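Local coordinates for beta-1,4-exocellulase (Thermobifida fusca, PDB 4B4H), which hydrolyses the beta-1,4-glycosidic bonds of cellulose as a bacterial cellobiohydrolase of glycoside hydrolase family 6, this chain being its catalytic domain, at residues T226-A231 with D318-P323; W326-G331 with S406-E411; A231-Y236 with Y259-S264; Q250-D255 with Y311-R316. One frame throughout, in Å; residues are numbered along the deposited sequence. Where two conformers were deposited one is given.

Contact 1 of 4, residues T226-A231 with D318-P323; sequences TANYSA and DRRIHP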
# COMPACT_ATOMS: atom_id res chain seq x y z
N THR A 226 0.75 0.22 -1.91
CA THR A 226 0.93 -0.31 -0.54
C THR A 226 0.35 -1.70 -0.46
O THR A 226 -0.82 -1.92 -0.81
CB THR A 226 0.29 0.57 0.55
OG1 THR A 226 0.64 1.93 0.34
CG2 THR A 226 0.80 0.13 1.90
N ALA A 227 1.17 -2.65 -0.01
CA ALA A 227 0.81 -4.07 0.06
C ALA A 227 0.41 -4.68 -1.29
O ALA A 227 -0.17 -5.79 -1.33
CB ALA A 227 -0.29 -4.30 1.09
N ASN A 228 0.73 -3.99 -2.39
CA ASN A 228 0.35 -4.48 -3.73
C ASN A 228 1.57 -4.92 -4.53
O ASN A 228 2.64 -5.19 -3.96
CB ASN A 228 -0.50 -3.42 -4.50
CG ASN A 228 -1.53 -4.03 -5.45
OD1 ASN A 228 -1.20 -4.54 -6.51
ND2 ASN A 228 -2.82 -3.92 -5.08
N TYR A 229 1.39 -5.05 -5.83
CA TYR A 229 2.37 -5.79 -6.64
C TYR A 229 2.69 -5.10 -7.97
O TYR A 229 3.43 -5.65 -8.79
CB TYR A 229 1.85 -7.21 -6.92
CG TYR A 229 1.55 -8.06 -5.69
CD1 TYR A 229 0.28 -8.05 -5.09
CD2 TYR A 229 2.52 -8.90 -5.15
CE1 TYR A 229 0.01 -8.83 -3.97
CE2 TYR A 229 2.25 -9.67 -4.03
CZ TYR A 229 0.98 -9.65 -3.46
OH TYR A 229 0.73 -10.45 -2.36
N SER A 230 2.17 -3.89 -8.18
CA SER A 230 2.33 -3.16 -9.44
C SER A 230 3.79 -2.76 -9.59
O SER A 230 4.47 -2.51 -8.60
CB SER A 230 1.39 -1.95 -9.51
OG SER A 230 0.09 -2.37 -9.92
N ALA A 231 4.28 -2.79 -10.83
CA ALA A 231 5.69 -2.58 -11.12
C ALA A 231 6.09 -1.12 -10.90
O ALA A 231 5.33 -0.23 -11.27
CB ALA A 231 6.01 -3.01 -12.55
N ASP A 318 5.30 -7.37 -14.22
CA ASP A 318 4.10 -7.66 -13.45
C ASP A 318 3.31 -8.70 -14.24
O ASP A 318 2.69 -8.35 -15.26
CB ASP A 318 3.28 -6.38 -13.26
CG ASP A 318 2.03 -6.57 -12.39
OD1 ASP A 318 1.61 -7.72 -12.11
OD2 ASP A 318 1.47 -5.53 -12.00
N ARG A 319 3.34 -9.95 -13.78
CA ARG A 319 2.76 -11.08 -14.52
C ARG A 319 1.34 -11.44 -14.07
O ARG A 319 0.80 -12.48 -14.45
CB ARG A 319 3.65 -12.31 -14.43
CG ARG A 319 5.05 -12.09 -14.97
CD ARG A 319 5.74 -13.43 -15.18
NE ARG A 319 5.71 -14.25 -13.97
CZ ARG A 319 6.62 -14.22 -13.00
NH1 ARG A 319 7.69 -13.43 -13.12
NH2 ARG A 319 6.50 -15.00 -11.94
N ARG A 320 0.71 -10.58 -13.28
CA ARG A 320 -0.62 -10.90 -12.79
C ARG A 320 -1.65 -11.04 -13.91
O ARG A 320 -1.45 -10.56 -15.01
CB ARG A 320 -1.06 -9.84 -11.81
CG ARG A 320 -0.37 -9.92 -10.48
CD ARG A 320 -0.87 -8.82 -9.57
NE ARG A 320 -0.40 -7.51 -10.00
CZ ARG A 320 -0.80 -6.36 -9.45
NH1 ARG A 320 -1.72 -6.35 -8.48
NH2 ARG A 320 -0.29 -5.22 -9.89
N ILE A 321 -2.77 -11.69 -13.61
CA ILE A 321 -3.82 -11.83 -14.62
C ILE A 321 -4.50 -10.48 -14.86
O ILE A 321 -4.86 -10.14 -15.99
CB ILE A 321 -4.85 -12.93 -14.25
CG1 ILE A 321 -4.14 -14.29 -14.14
CG2 ILE A 321 -5.99 -12.99 -15.28
CD1 ILE A 321 -4.98 -15.43 -13.59
N HIS A 322 -4.65 -9.71 -13.79
CA HIS A 322 -5.38 -8.45 -13.80
C HIS A 322 -4.86 -7.61 -12.68
O HIS A 322 -4.54 -8.15 -11.63
CB HIS A 322 -6.85 -8.74 -13.54
CG HIS A 322 -7.74 -7.55 -13.75
ND1 HIS A 322 -8.00 -6.66 -12.78
CD2 HIS A 322 -8.47 -7.15 -14.87
CE1 HIS A 322 -8.83 -5.72 -13.25
NE2 HIS A 322 -9.13 -6.02 -14.52
N PRO A 323 -4.77 -6.27 -12.87
CA PRO A 323 -4.20 -5.45 -11.78
C PRO A 323 -5.04 -5.39 -10.49
O PRO A 323 -4.52 -5.03 -9.45
CB PRO A 323 -4.04 -4.06 -12.42
CG PRO A 323 -4.94 -4.05 -13.60
CD PRO A 323 -5.08 -5.47 -14.07
O HOH W 1 -4.59 -4.76 -6.76
O HOH W 2 2.40 -3.12 -12.87

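Contact 2 of 4, residues W326-G331 with S406-E411; sequences WCNQAG and SAQFRE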
# COMPACT_ATOMS: atom_id res chain seq x y z
N TRP A 326 -5.07 -8.73 -5.82
CA TRP A 326 -4.27 -8.16 -4.74
C TRP A 326 -3.82 -9.13 -3.67
O TRP A 326 -3.03 -8.75 -2.81
CB TRP A 326 -5.04 -7.02 -4.07
CG TRP A 326 -6.35 -7.47 -3.45
CD1 TRP A 326 -7.61 -7.40 -4.01
CD2 TRP A 326 -6.55 -8.12 -2.14
NE1 TRP A 326 -8.56 -7.92 -3.18
CE2 TRP A 326 -8.00 -8.38 -2.04
CE3 TRP A 326 -5.72 -8.49 -1.08
CZ2 TRP A 326 -8.56 -8.98 -0.93
CZ3 TRP A 326 -6.30 -9.10 0.03
CH2 TRP A 326 -7.69 -9.34 0.11
N CYS A 327 -4.33 -10.36 -3.70
CA CYS A 327 -4.11 -11.29 -2.57
C CYS A 327 -3.08 -12.36 -2.86
O CYS A 327 -3.26 -13.18 -3.77
CB CYS A 327 -5.41 -11.93 -2.06
SG CYS A 327 -5.12 -12.84 -0.54
N ASN A 328 -2.04 -12.39 -2.02
CA ASN A 328 -0.97 -13.40 -2.07
C ASN A 328 -0.60 -13.85 -3.49
O ASN A 328 -0.74 -15.03 -3.85
CB ASN A 328 -1.38 -14.63 -1.22
CG ASN A 328 -1.57 -14.29 0.26
OD1 ASN A 328 -0.83 -13.50 0.82
ND2 ASN A 328 -2.59 -14.90 0.89
N GLN A 329 -0.15 -12.90 -4.30
CA GLN A 329 -0.06 -13.10 -5.74
C GLN A 329 1.03 -14.09 -6.19
O GLN A 329 2.21 -13.92 -5.89
CB GLN A 329 0.05 -11.75 -6.47
CG GLN A 329 -1.28 -11.01 -6.51
CD GLN A 329 -2.31 -11.79 -7.31
OE1 GLN A 329 -2.19 -11.90 -8.54
NE2 GLN A 329 -3.32 -12.33 -6.63
N ALA A 330 0.60 -15.14 -6.90
CA ALA A 330 1.48 -16.22 -7.36
C ALA A 330 2.69 -15.72 -8.14
O ALA A 330 2.53 -14.94 -9.08
CB ALA A 330 0.69 -17.24 -8.19
N GLY A 331 3.87 -16.18 -7.76
CA GLY A 331 5.08 -15.86 -8.51
C GLY A 331 5.71 -14.52 -8.20
O GLY A 331 6.75 -14.20 -8.77
N SER A 406 5.00 -19.28 4.88
CA SER A 406 6.36 -19.73 4.54
C SER A 406 6.55 -20.03 3.05
O SER A 406 7.52 -19.58 2.43
CB SER A 406 6.77 -20.93 5.40
OG SER A 406 8.15 -21.21 5.22
N ALA A 407 5.63 -20.81 2.48
CA ALA A 407 5.63 -21.02 1.04
C ALA A 407 5.75 -19.69 0.26
O ALA A 407 6.57 -19.58 -0.66
CB ALA A 407 4.40 -21.82 0.61
N GLN A 408 4.99 -18.68 0.65
CA GLN A 408 5.06 -17.38 -0.01
C GLN A 408 6.38 -16.66 0.24
O GLN A 408 6.90 -16.01 -0.67
CB GLN A 408 3.89 -16.49 0.42
CG GLN A 408 3.67 -15.27 -0.47
CD GLN A 408 2.87 -14.18 0.22
OE1 GLN A 408 2.90 -14.03 1.44
NE2 GLN A 408 2.14 -13.40 -0.57
N PHE A 409 6.91 -16.74 1.46
CA PHE A 409 8.20 -16.10 1.72
C PHE A 409 9.34 -16.72 0.89
O PHE A 409 10.14 -16.00 0.28
CB PHE A 409 8.56 -16.06 3.20
CG PHE A 409 9.85 -15.35 3.49
CD1 PHE A 409 9.88 -13.97 3.74
CD2 PHE A 409 11.05 -16.06 3.53
CE1 PHE A 409 11.08 -13.33 4.00
CE2 PHE A 409 12.25 -15.41 3.78
CZ PHE A 409 12.26 -14.05 4.02
N ARG A 410 9.42 -18.04 0.88
CA ARG A 410 10.42 -18.72 0.05
C ARG A 410 10.34 -18.33 -1.43
O ARG A 410 11.37 -18.12 -2.08
CB ARG A 410 10.32 -20.25 0.19
CG ARG A 410 10.75 -20.75 1.55
CD ARG A 410 10.24 -22.15 1.81
NE ARG A 410 10.84 -23.17 0.95
CZ ARG A 410 10.19 -24.25 0.51
NH1 ARG A 410 8.91 -24.45 0.82
NH2 ARG A 410 10.81 -25.14 -0.26
N GLU A 411 9.13 -18.25 -1.97
CA GLU A 411 8.91 -17.82 -3.35
C GLU A 411 9.29 -16.36 -3.56
O GLU A 411 10.01 -16.03 -4.51
CB GLU A 411 7.45 -18.02 -3.77
CG GLU A 411 7.23 -17.70 -5.24
CD GLU A 411 5.86 -18.08 -5.73
OE1 GLU A 411 4.86 -17.42 -5.34
OE2 GLU A 411 5.78 -19.02 -6.54
O HOH W 3 3.08 -13.48 -3.35

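Contact 3 of 4, residues A231-Y236 with Y259-S264; sequences ATVEPY and YVDELS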
# COMPACT_ATOMS: atom_id res chain seq x y z
N ALA A 231 4.28 -2.79 -10.83
CA ALA A 231 5.69 -2.58 -11.12
C ALA A 231 6.09 -1.12 -10.90
O ALA A 231 5.33 -0.23 -11.27
CB ALA A 231 6.01 -3.01 -12.55
N THR A 232 7.28 -0.89 -10.32
CA THR A 232 7.82 0.47 -10.17
C THR A 232 8.05 1.08 -11.55
O THR A 232 7.47 2.13 -11.88
CB THR A 232 9.14 0.48 -9.38
OG1 THR A 232 8.93 -0.11 -8.10
CG2 THR A 232 9.59 1.90 -9.18
N VAL A 233 8.90 0.42 -12.35
CA VAL A 233 9.04 0.71 -13.78
C VAL A 233 8.85 -0.61 -14.55
O VAL A 233 9.27 -1.65 -14.09
CB VAL A 233 10.42 1.34 -14.14
CG1 VAL A 233 10.49 1.64 -15.63
CG2 VAL A 233 10.69 2.60 -13.31
N GLU A 234 8.15 -0.55 -15.69
CA GLU A 234 8.15 -1.67 -16.63
C GLU A 234 9.28 -1.43 -17.64
O GLU A 234 9.15 -0.55 -18.49
CB GLU A 234 6.80 -1.80 -17.33
CG GLU A 234 5.70 -2.42 -16.47
CD GLU A 234 5.75 -3.94 -16.42
OE1 GLU A 234 6.69 -4.56 -16.95
OE2 GLU A 234 4.81 -4.52 -15.83
N PRO A 235 10.38 -2.20 -17.55
CA PRO A 235 11.56 -1.92 -18.37
C PRO A 235 11.32 -2.06 -19.87
O PRO A 235 11.91 -1.31 -20.66
CB PRO A 235 12.59 -2.95 -17.88
CG PRO A 235 12.10 -3.39 -16.54
CD PRO A 235 10.61 -3.35 -16.66
N TYR A 236 10.44 -2.98 -20.27
CA TYR A 236 10.30 -3.36 -21.67
C TYR A 236 8.99 -2.88 -22.29
O TYR A 236 8.68 -3.19 -23.45
CB TYR A 236 10.49 -4.88 -21.83
CG TYR A 236 11.71 -5.38 -21.08
CD1 TYR A 236 12.98 -4.84 -21.32
CD2 TYR A 236 11.60 -6.38 -20.11
CE1 TYR A 236 14.09 -5.28 -20.62
CE2 TYR A 236 12.71 -6.83 -19.41
CZ TYR A 236 13.96 -6.28 -19.67
OH TYR A 236 15.08 -6.70 -18.98
N TYR A 259 -1.02 4.71 -17.59
CA TYR A 259 0.24 4.25 -17.03
C TYR A 259 0.34 2.74 -17.09
O TYR A 259 -0.68 2.05 -17.00
CB TYR A 259 0.39 4.75 -15.58
CG TYR A 259 -0.00 6.20 -15.42
CD1 TYR A 259 0.88 7.21 -15.80
CD2 TYR A 259 -1.26 6.55 -14.95
CE1 TYR A 259 0.52 8.55 -15.68
CE2 TYR A 259 -1.63 7.89 -14.82
CZ TYR A 259 -0.74 8.88 -15.20
OH TYR A 259 -1.12 10.21 -15.09
N VAL A 260 1.57 2.25 -17.22
CA VAL A 260 1.90 0.83 -17.10
C VAL A 260 2.75 0.50 -15.86
O VAL A 260 3.14 -0.65 -15.64
CB VAL A 260 2.66 0.31 -18.36
CG1 VAL A 260 1.85 0.58 -19.62
CG2 VAL A 260 4.04 0.94 -18.48
N ASP A 261 3.05 1.51 -15.05
CA ASP A 261 3.87 1.33 -13.85
C ASP A 261 3.61 2.41 -12.79
O ASP A 261 2.95 3.40 -13.06
CB ASP A 261 5.36 1.19 -14.20
CG ASP A 261 5.92 2.39 -14.96
OD1 ASP A 261 5.57 3.54 -14.64
OD2 ASP A 261 6.75 2.15 -15.86
N GLU A 262 4.15 2.20 -11.60
CA GLU A 262 3.87 3.07 -10.46
C GLU A 262 4.62 4.40 -10.50
O GLU A 262 4.10 5.43 -10.07
CB GLU A 262 4.18 2.35 -9.14
CG GLU A 262 3.21 1.23 -8.79
CD GLU A 262 1.79 1.75 -8.62
OE1 GLU A 262 1.50 2.42 -7.63
OE2 GLU A 262 0.95 1.51 -9.52
N LEU A 263 5.84 4.37 -11.01
CA LEU A 263 6.64 5.57 -10.98
C LEU A 263 6.06 6.67 -11.88
O LEU A 263 5.92 7.82 -11.44
CB LEU A 263 8.10 5.28 -11.34
CG LEU A 263 9.01 6.52 -11.28
CD1 LEU A 263 9.10 7.12 -9.89
CD2 LEU A 263 10.40 6.18 -11.80
N SER A 264 5.70 6.31 -13.12
CA SER A 264 5.07 7.27 -14.01
C SER A 264 3.84 7.86 -13.34
O SER A 264 3.61 9.06 -13.38
CB SER A 264 4.68 6.62 -15.33
OG SER A 264 3.79 5.54 -15.11
O HOH W 4 2.26 -3.30 -15.74

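Contact 4 of 4, residues Q250-D255 with Y311-R316; sequences QSKWVD and YVDESR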
# COMPACT_ATOMS: atom_id res chain seq x y z
N GLN A 250 -4.14 -0.55 -26.21
CA GLN A 250 -5.34 -1.34 -26.50
C GLN A 250 -5.26 -2.77 -26.00
O GLN A 250 -6.24 -3.52 -26.11
CB GLN A 250 -5.64 -1.35 -27.99
CG GLN A 250 -5.25 -0.09 -28.75
CD GLN A 250 -5.37 -0.29 -30.23
OE1 GLN A 250 -4.37 -0.50 -30.92
NE2 GLN A 250 -6.61 -0.29 -30.73
N SER A 251 -4.10 -3.16 -25.46
CA SER A 251 -3.91 -4.51 -24.93
C SER A 251 -4.85 -4.81 -23.77
O SER A 251 -5.35 -3.89 -23.09
CB SER A 251 -2.46 -4.75 -24.50
OG SER A 251 -2.10 -3.90 -23.43
N LYS A 252 -5.09 -6.11 -23.57
CA LYS A 252 -5.97 -6.55 -22.49
C LYS A 252 -5.38 -6.19 -21.12
O LYS A 252 -6.13 -5.86 -20.20
CB LYS A 252 -6.30 -8.05 -22.60
CG LYS A 252 -5.15 -9.01 -22.36
CD LYS A 252 -5.56 -10.46 -22.60
CE LYS A 252 -4.39 -11.41 -22.41
NZ LYS A 252 -4.71 -12.79 -22.88
N TRP A 253 -4.04 -6.19 -21.01
CA TRP A 253 -3.35 -5.78 -19.78
C TRP A 253 -3.49 -4.31 -19.49
O TRP A 253 -3.98 -3.92 -18.42
CB TRP A 253 -1.87 -6.15 -19.82
CG TRP A 253 -1.10 -5.73 -18.58
CD1 TRP A 253 -0.03 -4.82 -18.51
CD2 TRP A 253 -1.29 -6.19 -17.19
NE1 TRP A 253 0.43 -4.71 -17.21
CE2 TRP A 253 -0.30 -5.49 -16.37
CE3 TRP A 253 -2.18 -7.08 -16.56
CZ2 TRP A 253 -0.19 -5.70 -14.99
CZ3 TRP A 253 -2.07 -7.28 -15.18
CH2 TRP A 253 -1.11 -6.59 -14.41
N VAL A 254 -3.06 -3.47 -20.43
CA VAL A 254 -3.01 -2.02 -20.21
C VAL A 254 -4.41 -1.40 -20.19
O VAL A 254 -4.70 -0.53 -19.36
CB VAL A 254 -2.08 -1.31 -21.23
CG1 VAL A 254 -1.93 0.18 -20.93
CG2 VAL A 254 -0.72 -1.98 -21.25
N ASP A 255 -5.28 -1.87 -21.09
CA ASP A 255 -6.70 -1.46 -21.13
C ASP A 255 -6.95 0.07 -21.09
O ASP A 255 -7.87 0.54 -20.42
CB ASP A 255 -7.53 -2.21 -20.08
CG ASP A 255 -9.03 -2.08 -20.31
OD1 ASP A 255 -9.44 -1.91 -21.48
OD2 ASP A 255 -9.80 -2.14 -19.33
N TYR A 311 2.87 -9.96 -27.11
CA TYR A 311 3.98 -9.02 -26.88
C TYR A 311 3.94 -8.48 -25.46
O TYR A 311 4.95 -8.48 -24.74
CB TYR A 311 3.91 -7.84 -27.86
CG TYR A 311 4.92 -6.74 -27.55
CD1 TYR A 311 4.65 -5.76 -26.59
CD2 TYR A 311 6.15 -6.68 -28.21
CE1 TYR A 311 5.57 -4.77 -26.29
CE2 TYR A 311 7.07 -5.69 -27.92
CZ TYR A 311 6.78 -4.73 -26.96
OH TYR A 311 7.69 -3.74 -26.67
N VAL A 312 2.75 -8.02 -25.07
CA VAL A 312 2.55 -7.37 -23.78
C VAL A 312 2.69 -8.40 -22.66
O VAL A 312 3.41 -8.15 -21.69
CB VAL A 312 1.21 -6.61 -23.74
CG1 VAL A 312 0.82 -6.27 -22.31
CG2 VAL A 312 1.29 -5.33 -24.57
N ASP A 313 2.06 -9.56 -22.82
CA ASP A 313 2.13 -10.60 -21.78
C ASP A 313 3.54 -11.17 -21.61
O ASP A 313 3.90 -11.56 -20.50
CB ASP A 313 1.09 -11.70 -22.02
CG ASP A 313 -0.35 -11.19 -21.84
OD1 ASP A 313 -0.56 -10.07 -21.32
OD2 ASP A 313 -1.29 -11.92 -22.22
N GLU A 314 4.34 -11.21 -22.68
CA GLU A 314 5.72 -11.72 -22.62
C GLU A 314 6.82 -10.70 -22.27
O GLU A 314 7.97 -11.10 -22.04
CB GLU A 314 6.11 -12.38 -23.95
CG GLU A 314 5.42 -13.70 -24.24
CD GLU A 314 5.83 -14.27 -25.59
OE1 GLU A 314 6.83 -13.77 -26.18
OE2 GLU A 314 5.17 -15.22 -26.05
N SER A 315 6.47 -9.42 -22.26
CA SER A 315 7.42 -8.33 -21.99
C SER A 315 7.27 -7.73 -20.61
O SER A 315 8.19 -7.09 -20.11
CB SER A 315 7.24 -7.22 -23.02
OG SER A 315 7.66 -7.67 -24.29
N ARG A 316 6.09 -7.89 -20.01
CA ARG A 316 5.78 -7.26 -18.72
C ARG A 316 6.32 -8.04 -17.53
O ARG A 316 6.26 -9.27 -17.51
CB ARG A 316 4.28 -7.00 -18.57
CG ARG A 316 3.35 -8.21 -18.61
CD ARG A 316 1.94 -7.68 -18.67
NE ARG A 316 0.88 -8.67 -18.85
CZ ARG A 316 0.17 -9.22 -17.87
NH1 ARG A 316 0.44 -8.93 -16.60
NH2 ARG A 316 -0.80 -10.07 -18.15
O HOH W 5 -1.92 -7.93 -22.78

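Contact 1 of 4, residues T226-A231 with D318-P323
Arg320 reaches from the loop 318-323 to the loop at Asn228, Tyr229 and Ser230, beside the predicted substrate site of this family 6 catalytic domain. From CB its chain runs straight through CG to CD, which lies 4.1 Å from Tyr229 CB, then bends at chi3 (-71°) and lays the guanidinium between two neighbours: Tyr229 CB over the centre of one face, Pro323 CA over the other. NE meets Asp318 OD1 within the guanidinium plane, on the syn lone pair of that oxygen. At the tip the two nitrogens part. Arg320 NH2 makes a nearly straight bond to Asp318 OD2 at 2.8 Å, completing a side-on salt bridge, and a weak one to Ser230 OG at 2.9 Å, whose firmer partner is His188, a predicted substrate residue. Arg320 NH1 turns to Asn228 OD1 at 2.7 Å, another weak, bent bond (127°), the amide and guanidinium planes standing 64° apart; Asn325 O also receives NH1. Asp318 OD1 additionally accepts from Arg320 N, an Asx turn. One water joins Asn228 ND2 to Pro323 O, another Ala231 N to Asp318 OD2. Asn228 is predicted to bind substrate, and its OD1 takes Tyr229 N as well. The buried guanidinium, its charge probably balanced by Asp318 and its plane set by that salt bridge, is consistent with a second-shell group placing Asn228 and Ser230, though its bonds to them are weak.

Contact 2 of 4, residues W326-G331 with S406-E411
The loop 326-331, beside the predicted active site, is met by the first turns of helix 406-414, late in the chain, through Asn328, Gly331, Gln408 and Glu411. Glu411 sends an extended side chain, with CG anti to the backbone N (chi1 -175°), to Gly331, where Glu411 OE1 accepts from Gly331 N at 2.9 Å. The bond is fairly straight at 153°, but the donor stands well above the carboxylate plane, and Gly331 CA also lies near the group, 3.6 Å from Glu411 CD. Gly331 has phi 83°, a backbone shape that favours glycine. One turn earlier on the same face of the helix, Gln408 also stretches out toward the loop. Gln408 NE2 comes to 3.5 Å from Asn328 CA, and the amides of the two residues stand almost perpendicular, 89° apart. A water bridges further along: it donates to Gln329 O and accepts from Gln408 NE2 at 2.9 Å. The loop so held carries Trp326, predicted to bind substrate, and Cys327, disulfide-bonded to Cys377, while Asn328 N donates to Asp359, the predicted proton acceptor. Asn328 ND2 is taken by Ser358 OG. Within the loop Gln329 folds back, and Gln329 NE2 donates to Cys327 O at 3.0 Å from above the carbonyl plane; Ser392 O is a further acceptor of NE2.

Contact 3 of 4, residues A231-Y236 with Y259-S264
Ala231 O and Thr232 O receive the first two backbone N-H groups of helix 262-276, whose N-cap residue is Asp261; the loop after strand 221-224 thereby closes onto the start of a helix packed beside the mostly parallel sheet of this family 6 domain, Glu262 touching strand 283-287 and Leu263 strand 346-350. Backbone bonds come first. Glu262 N donates to Ala231 O at 2.7 Å, nearly along the C=O axis, and Leu263 N donates to Thr232 O at 2.9 Å in the carbonyl plane, so the loop supplies acceptors that the helix's opening turn lacks. The side-chain bonds centre on Asp261. With CG between the backbone N and the carbonyl carbon (chi1 59°), its carboxylate is turned two ways: Asp261 OD2 accepts from Glu234 N at 3.0 Å on the anti side, while OD1 takes both Ser264 N, the capping bond, and Ser264 OG, which come from opposite faces of its plane. One carboxylate thus caps the helix and ties the loop to it. Apolar contact is light: the Val233 and Leu263 side chains lie alongside each other, pointing the same way, with Val233 CG2 3.9 Å from Leu263 CD2. Among the acidic side chains, Glu262 points its end away from the loop, to Ser224 OG and His189 N, near the predicted substrate residue His188. Chi1 of -76° puts Glu234 CG 3.2 Å from Val260 O; the bend at chi2 then turns the carboxylate so that OE1 accepts from Ile317 N. A water donates both to Glu234 OE2 and to Val260 O, 2.8 Å from each.

Contact 4 of 4, residues Q250-D255 with Y311-R316
Trp253 and Arg316 lie face against face in a cation-pi stack that joins the loop 250-255 to segment 311-316, on and just after helix 308-315, both within the family 6 domain. The planes of indole and guanidinium are only 11° apart. Arg316 CZ sits 3.8 Å from the centroid of the six-membered ring of Trp253, and Arg316 CD lies over its five-membered ring in a CH-pi contact, 3.5 Å from the centroid, so the arginine covers both rings of one indole face. Arg316 CG stands between its own backbone N and carbonyl carbon (chi1 60°), and from there the chain runs extended to NE across the indole. The guanidinium edge is turned to Asp313: Arg316 NE and NH2 both reach Asp313 OD1, at 3.2 Å each, from the same face of the carboxylate, while NH1 over the ring donates to Asp318 O and Arg320 O. These bonds fix the rotation of the group and keep it flat on Trp253. Lys252 crosses Asp313 at about a right angle; in the conformer given, Lys252 NZ lies a long 3.6 Å from Asp313 OD2, a loose salt bridge that depends on that conformer. Beside the stack, Val312 fills the angle between Trp253 and Ser251, Val312 CG1 lying 3.7 Å from Trp253 CB and its CG2 against Ser251 CB. Ser251 OG accepts from Val254 N, an ST motif, and is also bonded with Ile248 O. A water accepts from Trp253 N at 3.3 Å and donates to Asp313 OD1 at 2.9 Å.

Contacts 1, 3 and 4 form one cluster, their centres 11 to 13 Å apart; the centre of contact 2 is about 12 Å from that of contact 1 but about 21 and 23 Å from those of contacts 3 and 4. Contacts 1 and 3 share Ala231 in the loop after strand 221-224. Both 3 and 4 fall within the chain span bracketed by contact 1, where their segments interleave; contact 2 follows later. Helices 262-276, 308-315 and 406-414 carry one segment each of contacts 3, 4 and 2. Loop 318-323 touches Trp253 of contact 4 and Gln329 of contact 2. Tyr229 bonds to Asp359, the predicted proton acceptor, beside the loop of contact 2, so contacts 1 and 2 meet at the probable active site.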